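S-M checkpoint control protein RAD4 (Schizosaccharomyces pombe, PDB 4BU0) acts as a phosphopeptide-binding scaffold that is essential for DNA replication and for the checkpoint coupling S and M phases, engaging phosphorylated Crb2 through its BRCT1,2 domains. Local coordinates at residues K68-S81 against D90-L102. Sequence-based numbering, arbitrary orientation.
Sequences KIMSSEWIPVLYES and DGLLVDKHLLPTL. Unlike the reference sequence in segment 90-102: L98 (reference Phe).
The indole N-H of W74, a buried side chain, is spent on a main-chain carbonyl: NE1 reaches L92 O at 3.0 Å, nearly straight (176°) and in the plane of both the ring and the carbonyl. With CG swung anti to the backbone N (chi1 175°), the indole extends alongside the consecutive turns G91-V94 and V94-H97, where V94 CG2 sits 3.6 Å from W74 CZ2. M70 CE lies over one indole face and I75 CD1 over the opposite one, each offset toward the rim. The bends of the M70 chain also bring CE within 3.4 Å of V94 O, while SD touches both V94 CG1 and L98 CD2; L98 replaces the phenylalanine of the reference sequence. A phenylalanine in place of W74 would probably leave L92 O without its donor and open a gap beside V94.

H97 crosses the start of helix 74-83. In the E73 conformer described, one of two, its ND1 donates in the ring plane to E73 OE2 at 2.9 Å, on the anti side of the carboxylate but 35° out of its plane, and a water links the same OE2 to L98 O. The other end of the ring rests on V77, CG1 lying 3.7 Å from H97 NE2, and L93 CD1 packs farther along the helix against L78 CA.

Past H97 the chain runs beside the strand as a single bridge, M70 with L98. S71 N donates to H97 O and L99 N to I69 O (2.8 Å), so residues 97-99 run along the edge strand 68-70, whose other side bonds to strand 46-49. Here the linker leading to the second BRCT repeat lies over the last strand and the tryptophan-bearing C-terminal helix of the first, both characteristic elements of the BRCT fold.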
loop_
_atom_site.group_PDB
_atom_site.type_symbol
_atom_site.label_atom_id
_atom_site.label_comp_id
_atom_site.label_asym_id
_atom_site.label_seq_id
_atom_site.Cartn_x
_atom_site.Cartn_y
_atom_site.Cartn_z
ATOM N N LYS A 68 9.554 8.234 1.075
ATOM C CA LYS A 68 8.288 8.372 0.369
ATOM C C LYS A 68 7.953 7.086 -0.340
ATOM O O LYS A 68 8.819 6.524 -1.010
ATOM C CB LYS A 68 8.327 9.513 -0.677
ATOM C CG LYS A 68 8.856 10.872 -0.191
ATOM C CD LYS A 68 7.795 11.740 0.415
ATOM C CE LYS A 68 8.433 12.995 0.963
ATOM N NZ LYS A 68 7.876 13.363 2.291
ATOM N N ILE A 69 6.696 6.607 -0.184
ATOM C CA ILE A 69 6.248 5.387 -0.862
ATOM C C ILE A 69 5.523 5.827 -2.109
ATOM O O ILE A 69 4.502 6.511 -2.083
ATOM C CB ILE A 69 5.433 4.413 0.004
ATOM C CG1 ILE A 69 6.249 4.007 1.247
ATOM C CG2 ILE A 69 5.054 3.166 -0.819
ATOM C CD1 ILE A 69 5.393 3.548 2.290
ATOM N N MET A 70 6.132 5.452 -3.252
ATOM C CA MET A 70 5.730 5.928 -4.542
ATOM C C MET A 70 5.089 4.913 -5.423
ATOM O O MET A 70 5.366 3.720 -5.338
ATOM C CB MET A 70 7.020 6.397 -5.282
ATOM C CG MET A 70 7.872 7.418 -4.510
ATOM S SD MET A 70 6.922 8.904 -4.072
ATOM C CE MET A 70 6.437 9.527 -5.713
ATOM N N SER A 71 4.244 5.414 -6.320
ATOM C CA SER A 71 3.615 4.590 -7.339
ATOM C C SER A 71 4.630 4.212 -8.427
ATOM O O SER A 71 5.586 4.967 -8.709
ATOM C CB SER A 71 2.453 5.362 -7.948
ATOM O OG SER A 71 1.981 4.749 -9.137
ATOM N N SER A 72 4.403 3.084 -9.094
ATOM C CA SER A 72 5.258 2.669 -10.194
ATOM C C SER A 72 5.265 3.649 -11.350
ATOM O O SER A 72 6.204 3.626 -12.135
ATOM C CB SER A 72 4.801 1.311 -10.703
ATOM O OG SER A 72 3.472 1.410 -11.189
ATOM N N GLU A 73 4.229 4.490 -11.463
ATOM C CA GLU A 73 4.140 5.428 -12.582
ATOM C C GLU A 73 4.998 6.678 -12.367
ATOM O O GLU A 73 5.214 7.430 -13.323
ATOM C CB GLU A 73 2.668 5.829 -12.843
ATOM C CG GLU A 73 2.140 6.988 -12.001
ATOM C CD GLU A 73 0.935 6.813 -11.086
ATOM O OE1 GLU A 73 -0.009 6.086 -11.472
ATOM O OE2 GLU A 73 0.902 7.470 -10.015
ATOM N N TRP A 74 5.473 6.932 -11.117
ATOM C CA TRP A 74 6.227 8.149 -10.861
ATOM C C TRP A 74 7.413 8.377 -11.794
ATOM O O TRP A 74 7.467 9.394 -12.489
ATOM C CB TRP A 74 6.686 8.193 -9.394
ATOM C CG TRP A 74 7.569 9.359 -9.087
ATOM C CD1 TRP A 74 7.354 10.671 -9.426
ATOM C CD2 TRP A 74 8.843 9.306 -8.440
ATOM N NE1 TRP A 74 8.429 11.447 -9.016
ATOM C CE2 TRP A 74 9.347 10.633 -8.400
ATOM C CE3 TRP A 74 9.592 8.271 -7.847
ATOM C CZ2 TRP A 74 10.597 10.940 -7.838
ATOM C CZ3 TRP A 74 10.813 8.590 -7.252
ATOM C CH2 TRP A 74 11.300 9.909 -7.267
ATOM N N ILE A 75 8.353 7.442 -11.820
ATOM C CA ILE A 75 9.567 7.651 -12.610
ATOM C C ILE A 75 9.254 7.730 -14.119
ATOM O O ILE A 75 9.709 8.675 -14.762
ATOM C CB ILE A 75 10.637 6.605 -12.280
ATOM C CG1 ILE A 75 11.251 6.844 -10.857
ATOM C CG2 ILE A 75 11.722 6.558 -13.381
ATOM C CD1 ILE A 75 12.033 8.206 -10.693
ATOM N N PRO A 76 8.444 6.827 -14.708
ATOM C CA PRO A 76 8.137 6.995 -16.132
ATOM C C PRO A 76 7.473 8.331 -16.458
ATOM O O PRO A 76 7.808 8.931 -17.481
ATOM C CB PRO A 76 7.191 5.819 -16.406
ATOM C CG PRO A 76 7.664 4.755 -15.453
ATOM C CD PRO A 76 7.896 5.563 -14.183
ATOM N N VAL A 77 6.563 8.848 -15.581
ATOM C CA VAL A 77 5.906 10.112 -15.866
ATOM C C VAL A 77 6.918 11.284 -15.753
ATOM O O VAL A 77 6.951 12.183 -16.614
ATOM C CB VAL A 77 4.654 10.331 -14.973
ATOM C CG1 VAL A 77 4.102 11.746 -15.119
ATOM C CG2 VAL A 77 3.564 9.304 -15.317
ATOM N N LEU A 78 7.745 11.290 -14.696
ATOM C CA LEU A 78 8.719 12.368 -14.558
ATOM C C LEU A 78 9.748 12.328 -15.705
ATOM O O LEU A 78 10.070 13.375 -16.298
ATOM C CB LEU A 78 9.433 12.208 -13.207
ATOM C CG LEU A 78 10.608 13.145 -12.970
ATOM C CD1 LEU A 78 10.120 14.631 -12.908
ATOM C CD2 LEU A 78 11.306 12.768 -11.660
ATOM N N TYR A 79 10.230 11.115 -16.028
ATOM C CA TYR A 79 11.177 10.971 -17.138
ATOM C C TYR A 79 10.576 11.508 -18.432
ATOM O O TYR A 79 11.255 12.235 -19.164
ATOM C CB TYR A 79 11.506 9.490 -17.317
ATOM C CG TYR A 79 12.527 9.254 -18.401
ATOM C CD1 TYR A 79 13.885 9.352 -18.134
ATOM C CD2 TYR A 79 12.134 8.896 -19.687
ATOM C CE1 TYR A 79 14.832 9.102 -19.115
ATOM C CE2 TYR A 79 13.077 8.627 -20.676
ATOM C CZ TYR A 79 14.421 8.758 -20.392
ATOM O OH TYR A 79 15.360 8.484 -21.363
ATOM N N GLU A 80 9.291 11.179 -18.699
ATOM C CA GLU A 80 8.668 11.663 -19.925
ATOM C C GLU A 80 8.649 13.185 -20.007
ATOM O O GLU A 80 8.964 13.756 -21.057
ATOM C CB GLU A 80 7.251 11.112 -20.021
ATOM C CG GLU A 80 6.679 11.266 -21.416
ATOM C CD GLU A 80 7.463 10.512 -22.475
ATOM O OE1 GLU A 80 7.993 9.410 -22.186
ATOM O OE2 GLU A 80 7.601 11.067 -23.585
ATOM N N SER A 81 8.332 13.866 -18.896
ATOM C CA SER A 81 8.305 15.326 -18.906
ATOM C C SER A 81 9.695 15.886 -19.140
ATOM O O SER A 81 9.879 16.802 -19.957
ATOM C CB SER A 81 7.741 15.869 -17.596
ATOM O OG SER A 81 6.334 15.714 -17.536
ATOM N N ASP A 90 10.589 21.986 -8.207
ATOM C CA ASP A 90 11.319 21.365 -7.129
ATOM C C ASP A 90 10.564 20.208 -6.484
ATOM O O ASP A 90 11.199 19.423 -5.781
ATOM C CB ASP A 90 11.686 22.416 -6.056
ATOM C CG ASP A 90 10.517 23.258 -5.600
ATOM O OD1 ASP A 90 9.868 23.888 -6.465
ATOM O OD2 ASP A 90 10.300 23.351 -4.372
ATOM N N GLY A 91 9.248 20.088 -6.730
ATOM C CA GLY A 91 8.494 18.964 -6.177
ATOM C C GLY A 91 8.765 17.671 -6.933
ATOM O O GLY A 91 8.530 16.586 -6.392
ATOM N N LEU A 92 9.254 17.785 -8.184
ATOM C CA LEU A 92 9.642 16.632 -9.048
ATOM C C LEU A 92 8.518 15.586 -9.166
ATOM O O LEU A 92 8.766 14.388 -9.306
ATOM C CB LEU A 92 10.949 16.009 -8.556
ATOM C CG LEU A 92 12.143 16.992 -8.695
ATOM C CD1 LEU A 92 13.284 16.583 -7.814
ATOM C CD2 LEU A 92 12.592 17.100 -10.163
ATOM N N LEU A 93 7.274 16.079 -9.161
ATOM C CA LEU A 93 6.025 15.302 -9.313
ATOM C C LEU A 93 5.807 14.290 -8.203
ATOM O O LEU A 93 4.901 13.461 -8.322
ATOM C CB LEU A 93 5.952 14.602 -10.689
ATOM C CG LEU A 93 6.139 15.529 -11.888
ATOM C CD1 LEU A 93 6.066 14.735 -13.197
ATOM C CD2 LEU A 93 5.055 16.631 -11.933
ATOM N N VAL A 94 6.582 14.362 -7.121
ATOM C CA VAL A 94 6.484 13.374 -6.048
ATOM C C VAL A 94 5.077 13.370 -5.413
ATOM O O VAL A 94 4.452 12.299 -5.294
ATOM C CB VAL A 94 7.605 13.590 -5.006
ATOM C CG1 VAL A 94 7.351 12.805 -3.698
ATOM C CG2 VAL A 94 8.962 13.244 -5.620
ATOM N N ASP A 95 4.567 14.557 -5.025
ATOM C CA ASP A 95 3.264 14.574 -4.350
ATOM C C ASP A 95 2.123 14.091 -5.221
ATOM O O ASP A 95 1.125 13.626 -4.676
ATOM C CB ASP A 95 2.944 15.988 -3.842
ATOM C CG ASP A 95 3.758 16.434 -2.647
ATOM O OD1 ASP A 95 4.424 15.574 -2.027
ATOM O OD2 ASP A 95 3.719 17.644 -2.321
ATOM N N LYS A 96 2.273 14.141 -6.552
ATOM C CA LYS A 96 1.247 13.695 -7.483
ATOM C C LYS A 96 1.292 12.187 -7.711
ATOM O O LYS A 96 0.376 11.648 -8.334
ATOM C CB LYS A 96 1.396 14.419 -8.824
ATOM C CG LYS A 96 0.883 15.858 -8.741
ATOM C CD LYS A 96 1.323 16.695 -9.923
ATOM C CE LYS A 96 0.591 18.016 -9.959
ATOM N NZ LYS A 96 1.066 18.872 -11.078
ATOM N N HIS A 97 2.375 11.518 -7.272
ATOM C CA HIS A 97 2.527 10.088 -7.554
ATOM C C HIS A 97 2.829 9.276 -6.305
ATOM O O HIS A 97 3.388 8.181 -6.385
ATOM C CB HIS A 97 3.614 9.863 -8.635
ATOM C CG HIS A 97 3.225 10.477 -9.939
ATOM N ND1 HIS A 97 2.343 9.843 -10.791
ATOM C CD2 HIS A 97 3.517 11.696 -10.441
ATOM C CE1 HIS A 97 2.156 10.678 -11.807
ATOM N NE2 HIS A 97 2.834 11.809 -11.640
ATOM N N LEU A 98 2.404 9.756 -5.145
ATOM C CA LEU A 98 2.532 8.965 -3.935
ATOM C C LEU A 98 1.642 7.748 -4.093
ATOM O O LEU A 98 0.548 7.842 -4.681
ATOM C CB LEU A 98 2.088 9.788 -2.703
ATOM C CG LEU A 98 3.000 10.920 -2.312
ATOM C CD1 LEU A 98 2.309 11.827 -1.256
ATOM C CD2 LEU A 98 4.289 10.410 -1.744
ATOM N N LEU A 99 2.075 6.613 -3.561
ATOM C CA LEU A 99 1.219 5.433 -3.648
ATOM C C LEU A 99 -0.028 5.633 -2.788
ATOM O O LEU A 99 0.095 6.122 -1.654
ATOM C CB LEU A 99 1.973 4.207 -3.148
ATOM C CG LEU A 99 1.312 2.845 -3.459
ATOM C CD1 LEU A 99 1.390 2.490 -4.991
ATOM C CD2 LEU A 99 1.957 1.732 -2.651
ATOM N N PRO A 100 -1.231 5.271 -3.296
ATOM C CA PRO A 100 -2.439 5.363 -2.452
ATOM C C PRO A 100 -2.231 4.536 -1.193
ATOM O O PRO A 100 -1.673 3.442 -1.271
ATOM C CB PRO A 100 -3.531 4.766 -3.343
ATOM C CG PRO A 100 -3.041 5.073 -4.761
ATOM C CD PRO A 100 -1.555 4.772 -4.653
ATOM N N THR A 101 -2.665 5.046 -0.038
ATOM C CA THR A 101 -2.375 4.380 1.226
ATOM C C THR A 101 -2.808 2.939 1.237
ATOM O O THR A 101 -2.053 2.069 1.705
ATOM C CB THR A 101 -3.049 5.137 2.374
ATOM O OG1 THR A 101 -2.468 6.448 2.409
ATOM C CG2 THR A 101 -2.837 4.455 3.730
ATOM N N LEU A 102 -4.031 2.666 0.716
ATOM C CA LEU A 102 -4.599 1.320 0.752
ATOM C C LEU A 102 -4.467 0.556 -0.574
ATOM O O LEU A 102 -5.235 -0.371 -0.859
ATOM C CB LEU A 102 -6.074 1.406 1.201
ATOM C CG LEU A 102 -6.254 2.078 2.569
ATOM C CD1 LEU A 102 -7.733 2.136 2.936
ATOM C CD2 LEU A 102 -5.479 1.334 3.695
HETATM O O HOH W 1 2.663 7.208 -0.078
HETATM O O HOH W 2 -0.388 7.752 -7.281
#